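Local coordinates for prophage Pfl 6 Cro (Pseudomonas fluorescens, PDB 2PIJ), which probably binds operator DNA as a dimer through a helix-turn-helix motif and acts as a transcription factor of the prophage, at residues 7-10 / 11-15; 28-31 / 32-35. One frame throughout, in Å; residues are numbered along the deposited sequence.

Contact 1 of 2, residues 7-10 / 11-15; sequences SKYL and EEHGT. With SO4 (sulfate ion), chain G.
Lys8 and Glu12, one helical turn apart, run side by side off helix 6-12 and join in an i to i+4 salt bridge, with Lys8 NZ 2.7 Å from Glu12 OE1 and meeting it nearly along the C-O bond. Lys8 stays extended with CG anti to the backbone N (chi1 -176°) until a bend at chi4 turns the ammonium group toward the carboxylate. The same nitrogen donates to O4 of a sulfate ion, probably from the crystallisation liquor, so one ammonium serves two anions.

Backbone bonds show the helix running out. Glu11 N reaches Ser7 O at 2.8 Å, whereas the next bond, Glu12 N to Lys8 O, is weak. Tyr9 O then takes two donors, His13 N at 2.7 Å and Gly14 N at 3.1 Å, which approach from opposite faces of the carbonyl plane. By Gly14 the chain is in the loop, and Thr15 becomes the N-cap of helix 16-23 by bonding through OG1 to Ala18 N.

Packing and a CH...O contact follow the turn. The Tyr9 ring has His13 CB and Gly14 N over one face, each toward the rim, and its side chain also touches Leu19 of helix 16-23 and Ile42 and Leu44 of strand 40-44. At the level of Leu10, CD2 lies 3.7 Å from Thr15 C, while CA makes the CH...O contact with Gly14 O.

With two N-H groups given to Tyr9 O, the turn is tied back to the helix, while the sulfate bond shows that Lys8, though paired with Glu12, can still bind a tetrahedral anion at the surface.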
ATOM      1  N   SER B   7     -13.174  -1.674   5.753  1.00 33.50           N
ATOM      2  CA  SER B   7     -14.335  -1.690   6.683  1.00 35.17           C
ATOM      3  C   SER B   7     -15.389  -0.703   6.276  1.00 32.43           C
ATOM      4  O   SER B   7     -16.523  -1.082   6.229  1.00 31.11           O
ATOM      5  CB  SER B   7     -13.973  -1.550   8.161  1.00 43.49           C
ATOM      6  OG  SER B   7     -13.407  -2.773   8.611  1.00 50.62           O
ATOM      7  N   LYS B   8     -15.002   0.496   5.857  1.00 32.65           N
ATOM      8  CA  LYS B   8     -15.990   1.463   5.311  1.00 35.39           C
ATOM      9  C   LYS B   8     -16.687   0.888   4.082  1.00 32.44           C
ATOM     10  O   LYS B   8     -17.906   0.985   3.956  1.00 35.17           O
ATOM     11  CB  LYS B   8     -15.282   2.755   4.901  1.00 39.33           C
ATOM     12  CG  LYS B   8     -16.240   3.839   4.421  1.00 49.32           C
ATOM     13  CD  LYS B   8     -15.453   4.932   3.644  1.00 58.08           C
ATOM     14  CE  LYS B   8     -16.480   6.089   3.263  1.00 72.16           C
ATOM     15  NZ  LYS B   8     -17.291   6.459   4.388  1.00 75.85           N
ATOM     16  N   TYR B   9     -15.925   0.318   3.157  1.00 31.56           N
ATOM     17  CA  TYR B   9     -16.541  -0.330   2.000  1.00 31.56           C
ATOM     18  C   TYR B   9     -17.636  -1.331   2.433  1.00 29.09           C
ATOM     19  O   TYR B   9     -18.749  -1.285   1.918  1.00 32.93           O
ATOM     20  CB  TYR B   9     -15.505  -0.984   1.027  1.00 29.00           C
ATOM     21  CG  TYR B   9     -16.161  -1.716  -0.114  1.00 32.26           C
ATOM     22  CD1 TYR B   9     -16.415  -1.062  -1.304  1.00 40.81           C
ATOM     23  CD2 TYR B   9     -16.526  -3.086  -0.008  1.00 27.13           C
ATOM     24  CE1 TYR B   9     -17.018  -1.721  -2.374  1.00 46.62           C
ATOM     25  CE2 TYR B   9     -17.154  -3.751  -1.058  1.00 34.14           C
ATOM     26  CZ  TYR B   9     -17.379  -3.058  -2.240  1.00 41.34           C
ATOM     27  OH  TYR B   9     -17.996  -3.646  -3.303  1.00 49.50           O
ATOM     28  N   LEU B  10     -17.288  -2.282   3.309  1.00 27.83           N
ATOM     29  CA  LEU B  10     -18.249  -3.302   3.760  1.00 28.45           C
ATOM     30  C   LEU B  10     -19.446  -2.732   4.563  1.00 31.58           C
ATOM     31  O   LEU B  10     -20.580  -3.155   4.384  1.00 33.53           O
ATOM     32  CB  LEU B  10     -17.496  -4.348   4.594  1.00 30.04           C
ATOM     33  CG  LEU B  10     -16.525  -5.218   3.811  1.00 27.20           C
ATOM     34  CD1 LEU B  10     -15.740  -6.035   4.793  1.00 26.73           C
ATOM     35  CD2 LEU B  10     -17.249  -6.111   2.766  1.00 28.92           C
ATOM     36  N   GLU B  11     -19.168  -1.732   5.405  1.00 32.21           N
ATOM     37  CA  GLU B  11     -20.152  -1.171   6.357  1.00 37.49           C
ATOM     38  C   GLU B  11     -21.185  -0.321   5.617  1.00 39.86           C
ATOM     39  O   GLU B  11     -22.332  -0.171   6.047  1.00 46.26           O
ATOM     40  CB  GLU B  11     -19.478  -0.332   7.469  1.00 38.07           C
ATOM     41  CG  GLU B  11     -18.613  -1.155   8.395  1.00 42.02           C
ATOM     42  CD  GLU B  11     -19.398  -2.069   9.353  1.00 49.79           C
ATOM     43  OE1 GLU B  11     -20.640  -2.208   9.208  1.00 48.37           O
ATOM     44  OE2 GLU B  11     -18.753  -2.638  10.273  1.00 55.67           O
ATOM     45  N   GLU B  12     -20.739   0.207   4.483  1.00 38.00           N
ATOM     46  CA  GLU B  12     -21.438   1.265   3.796  1.00 40.35           C
ATOM     47  C   GLU B  12     -21.834   0.972   2.349  1.00 39.53           C
ATOM     48  O   GLU B  12     -22.819   1.539   1.855  1.00 41.92           O
ATOM     49  CB  GLU B  12     -20.617   2.567   3.939  1.00 45.84           C
ATOM     50  CG  GLU B  12     -21.046   3.719   3.047  1.00 52.26           C
ATOM     51  CD  GLU B  12     -20.791   5.087   3.665  1.00 61.44           C
ATOM     52  OE1 GLU B  12     -19.688   5.283   4.243  1.00 64.35           O
ATOM     53  OE2 GLU B  12     -21.707   5.955   3.569  1.00 66.13           O
ATOM     54  N   HIS B  13     -21.091   0.093   1.682  1.00 37.47           N
ATOM     55  CA  HIS B  13     -21.308  -0.186   0.246  1.00 41.06           C
ATOM     56  C   HIS B  13     -21.724  -1.577  -0.193  1.00 39.58           C
ATOM     57  O   HIS B  13     -22.850  -1.744  -0.714  1.00 44.17           O
ATOM     58  CB  HIS B  13     -20.103   0.257  -0.565  1.00 45.68           C
ATOM     59  CG  HIS B  13     -19.781   1.698  -0.375  1.00 52.46           C
ATOM     60  ND1 HIS B  13     -20.600   2.704  -0.843  1.00 61.31           N
ATOM     61  CD2 HIS B  13     -18.750   2.309   0.262  1.00 53.78           C
ATOM     62  CE1 HIS B  13     -20.076   3.871  -0.517  1.00 66.40           C
ATOM     63  NE2 HIS B  13     -18.950   3.658   0.142  1.00 63.70           N
ATOM     64  N   GLY B  14     -20.853  -2.565   0.011  1.00 35.35           N
ATOM     65  CA  GLY B  14     -20.999  -3.847  -0.658  1.00 35.15           C
ATOM     66  C   GLY B  14     -20.830  -4.957   0.341  1.00 32.49           C
ATOM     67  O   GLY B  14     -20.504  -4.706   1.490  1.00 34.33           O
ATOM     68  N   THR B  15     -21.030  -6.196  -0.063  1.00 32.14           N
ATOM     69  CA  THR B  15     -20.980  -7.271   0.928  1.00 29.92           C
ATOM     70  C   THR B  15     -19.684  -7.977   0.757  1.00 28.34           C
ATOM     71  O   THR B  15     -18.987  -7.794  -0.251  1.00 30.74           O
ATOM     72  CB  THR B  15     -22.118  -8.300   0.747  1.00 32.65           C
ATOM     73  OG1 THR B  15     -22.053  -8.830  -0.589  1.00 34.56           O
ATOM     74  CG2 THR B  15     -23.489  -7.674   1.021  1.00 38.12           C
TER
HETATM   75  S   SO4 G 504     -15.903   8.084   6.995  1.00 81.16           S
HETATM   76  O1  SO4 G 504     -17.018   7.350   7.601  1.00 81.55           O
HETATM   77  O2  SO4 G 504     -15.559   9.232   7.850  1.00 80.82           O
HETATM   78  O3  SO4 G 504     -14.750   7.180   6.907  1.00 83.14           O
HETATM   79  O4  SO4 G 504     -16.277   8.512   5.633  1.00 80.79           O

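Contact 2 of 2, residues 28-31 / 32-35; sequences SAIS and QMVR
Four successive i to i+4 bonds, from Gln32 N to Ser28 O through Arg35 N to Ser31 O, each 3.0 Å long, make residues 28-35 a regular alpha-helix. The place of helix 27-35 after helix 16-23 is consistent with a recognition helix of the helix-turn-helix motif.

On its inner side Ile30 and Met33, a selenomethionine in this crystal, are buried and pack together, their side chains crossing at an angle, although the exact position of the terminal Met33 CE is doubtful. Ile30 also packs on Gln16 and Ala20 of helix 16-23, and Met33 touches Leu6 of helix 6-12 and, across the dimer, Ile58 of the second subunit. Val34 CG2 lies beyond the Ile30 carbonyl, 3.4 Å from Ile30 O, and the Val34 side chain packs on Leu6 and Leu10 of helix 6-12.

Among the polar groups, Gln32 OE1 is held by Arg38 NH1, and Ser28 OG bonds to Asn26 OD1. Arg35, bent at chi3, folds back along the helix until its NH1 lies 3.4 Å from Ser31 C, a contact and not a hydrogen bond.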
ATOM      1  N   SER B  28     -13.209 -16.203   2.677  1.00 32.83           N
ATOM      2  CA  SER B  28     -12.619 -16.274   4.026  1.00 33.98           C
ATOM      3  C   SER B  28     -11.314 -15.459   4.126  1.00 33.79           C
ATOM      4  O   SER B  28     -10.892 -15.131   5.227  1.00 34.08           O
ATOM      5  CB  SER B  28     -12.399 -17.710   4.468  1.00 35.76           C
ATOM      6  OG  SER B  28     -11.498 -18.405   3.655  1.00 35.11           O
ATOM      7  N   ALA B  29     -10.692 -15.123   2.997  1.00 33.11           N
ATOM      8  CA  ALA B  29      -9.571 -14.145   3.033  1.00 35.25           C
ATOM      9  C   ALA B  29     -10.078 -12.762   3.491  1.00 36.58           C
ATOM     10  O   ALA B  29      -9.424 -12.065   4.270  1.00 38.07           O
ATOM     11  CB  ALA B  29      -8.889 -14.028   1.666  1.00 37.72           C
ATOM     12  N   ILE B  30     -11.265 -12.376   3.031  1.00 36.83           N
ATOM     13  CA  ILE B  30     -11.926 -11.101   3.441  1.00 37.97           C
ATOM     14  C   ILE B  30     -12.216 -11.070   4.912  1.00 38.60           C
ATOM     15  O   ILE B  30     -11.886 -10.080   5.582  1.00 37.37           O
ATOM     16  CB  ILE B  30     -13.287 -10.895   2.757  1.00 37.91           C
ATOM     17  CG1 ILE B  30     -13.184 -11.289   1.271  1.00 38.90           C
ATOM     18  CG2 ILE B  30     -13.830  -9.438   2.989  1.00 40.43           C
ATOM     19  CD1 ILE B  30     -12.652 -10.243   0.460  1.00 36.46           C
ATOM     20  N   SER B  31     -12.841 -12.159   5.383  1.00 38.13           N
ATOM     21  CA  SER B  31     -13.084 -12.361   6.782  1.00 41.99           C
ATOM     22  C   SER B  31     -11.796 -12.201   7.579  1.00 43.85           C
ATOM     23  O   SER B  31     -11.758 -11.422   8.539  1.00 46.98           O
ATOM     24  CB  SER B  31     -13.677 -13.741   7.026  1.00 42.16           C
ATOM     25  OG  SER B  31     -15.050 -13.731   6.760  1.00 45.44           O
ATOM     26  N   GLN B  32     -10.743 -12.911   7.169  1.00 37.84           N
ATOM     27  CA  GLN B  32      -9.450 -12.812   7.844  1.00 41.66           C
ATOM     28  C   GLN B  32      -8.889 -11.362   7.895  1.00 40.92           C
ATOM     29  O   GLN B  32      -8.315 -10.950   8.914  1.00 44.28           O
ATOM     30  CB  GLN B  32      -8.444 -13.793   7.235  1.00 43.49           C
ATOM     31  CG  GLN B  32      -7.155 -13.985   8.047  1.00 50.86           C
ATOM     32  CD  GLN B  32      -6.200 -12.766   7.960  1.00 54.73           C
ATOM     33  OE1 GLN B  32      -6.171 -12.070   6.938  1.00 53.36           O
ATOM     34  NE2 GLN B  32      -5.421 -12.517   9.030  1.00 56.95           N
HETATM   35  N   MSE B  33      -9.040 -10.601   6.807  1.00 39.49           N
HETATM   36  CA  MSE B  33      -8.533  -9.216   6.755  1.00 40.13           C
HETATM   37  C   MSE B  33      -9.287  -8.307   7.730  1.00 40.21           C
HETATM   38  O   MSE B  33      -8.673  -7.540   8.472  1.00 41.54           O
HETATM   39  CB  MSE B  33      -8.586  -8.676   5.341  1.00 39.42           C
HETATM   40  CG  MSE B  33      -7.667  -9.432   4.415  1.00 42.94           C
HETATM   41 SE   MSE B  33      -8.140  -9.067   2.561  0.75 46.66          SE
HETATM   42  CE  MSE B  33     -10.057  -8.730   2.860  1.00 47.86           C
ATOM     43  N   VAL B  34     -10.611  -8.490   7.799  1.00 40.92           N
ATOM     44  CA  VAL B  34     -11.414  -7.782   8.776  1.00 42.82           C
ATOM     45  C   VAL B  34     -11.030  -8.096  10.233  1.00 47.53           C
ATOM     46  O   VAL B  34     -10.919  -7.170  11.059  1.00 51.30           O
ATOM     47  CB  VAL B  34     -12.946  -7.898   8.513  1.00 44.51           C
ATOM     48  CG1 VAL B  34     -13.744  -7.057   9.568  1.00 49.21           C
ATOM     49  CG2 VAL B  34     -13.287  -7.379   7.114  1.00 43.68           C
ATOM     50  N   ARG B  35     -10.818  -9.372  10.552  1.00 47.94           N
ATOM     51  CA  ARG B  35     -10.511  -9.809  11.921  1.00 54.21           C
ATOM     52  C   ARG B  35      -9.207  -9.242  12.437  1.00 55.92           C
ATOM     53  O   ARG B  35      -9.134  -8.739  13.567  1.00 62.51           O
ATOM     54  CB  ARG B  35     -10.429 -11.338  12.017  1.00 55.48           C
ATOM     55  CG  ARG B  35     -11.737 -11.995  12.321  1.00 60.39           C
ATOM     56  CD  ARG B  35     -11.564 -13.484  12.740  1.00 64.92           C
ATOM     57  NE  ARG B  35     -10.445 -14.188  12.090  1.00 61.77           N
ATOM     58  CZ  ARG B  35     -10.434 -14.660  10.839  1.00 55.82           C
ATOM     59  NH1 ARG B  35     -11.483 -14.524  10.032  1.00 51.72           N
ATOM     60  NH2 ARG B  35      -9.348 -15.269  10.383  1.00 55.29           N
TER

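Overall arrangement
Contact 1, on helix 6-12 and the turn after it, comes first along the chain; contact 2, on helix 27-35, follows once helix 16-23 has intervened. Their centres are 13 Å apart, yet they meet directly where Leu10 CD1 packs on Val34 CG2 at 3.6 Å. Helix 16-23 links them further, since side chains of both contacts lean on it. Within this three-helix bundle, helix 6-12 lies between the probable DNA-reading helix and the antiparallel sheet, touching helix 27-35 through Leu10 and strand 40-44 through Tyr9. Contact 2 alone reaches the second subunit, in keeping with a mixed alpha and beta Cro fold that probably works as a dimer.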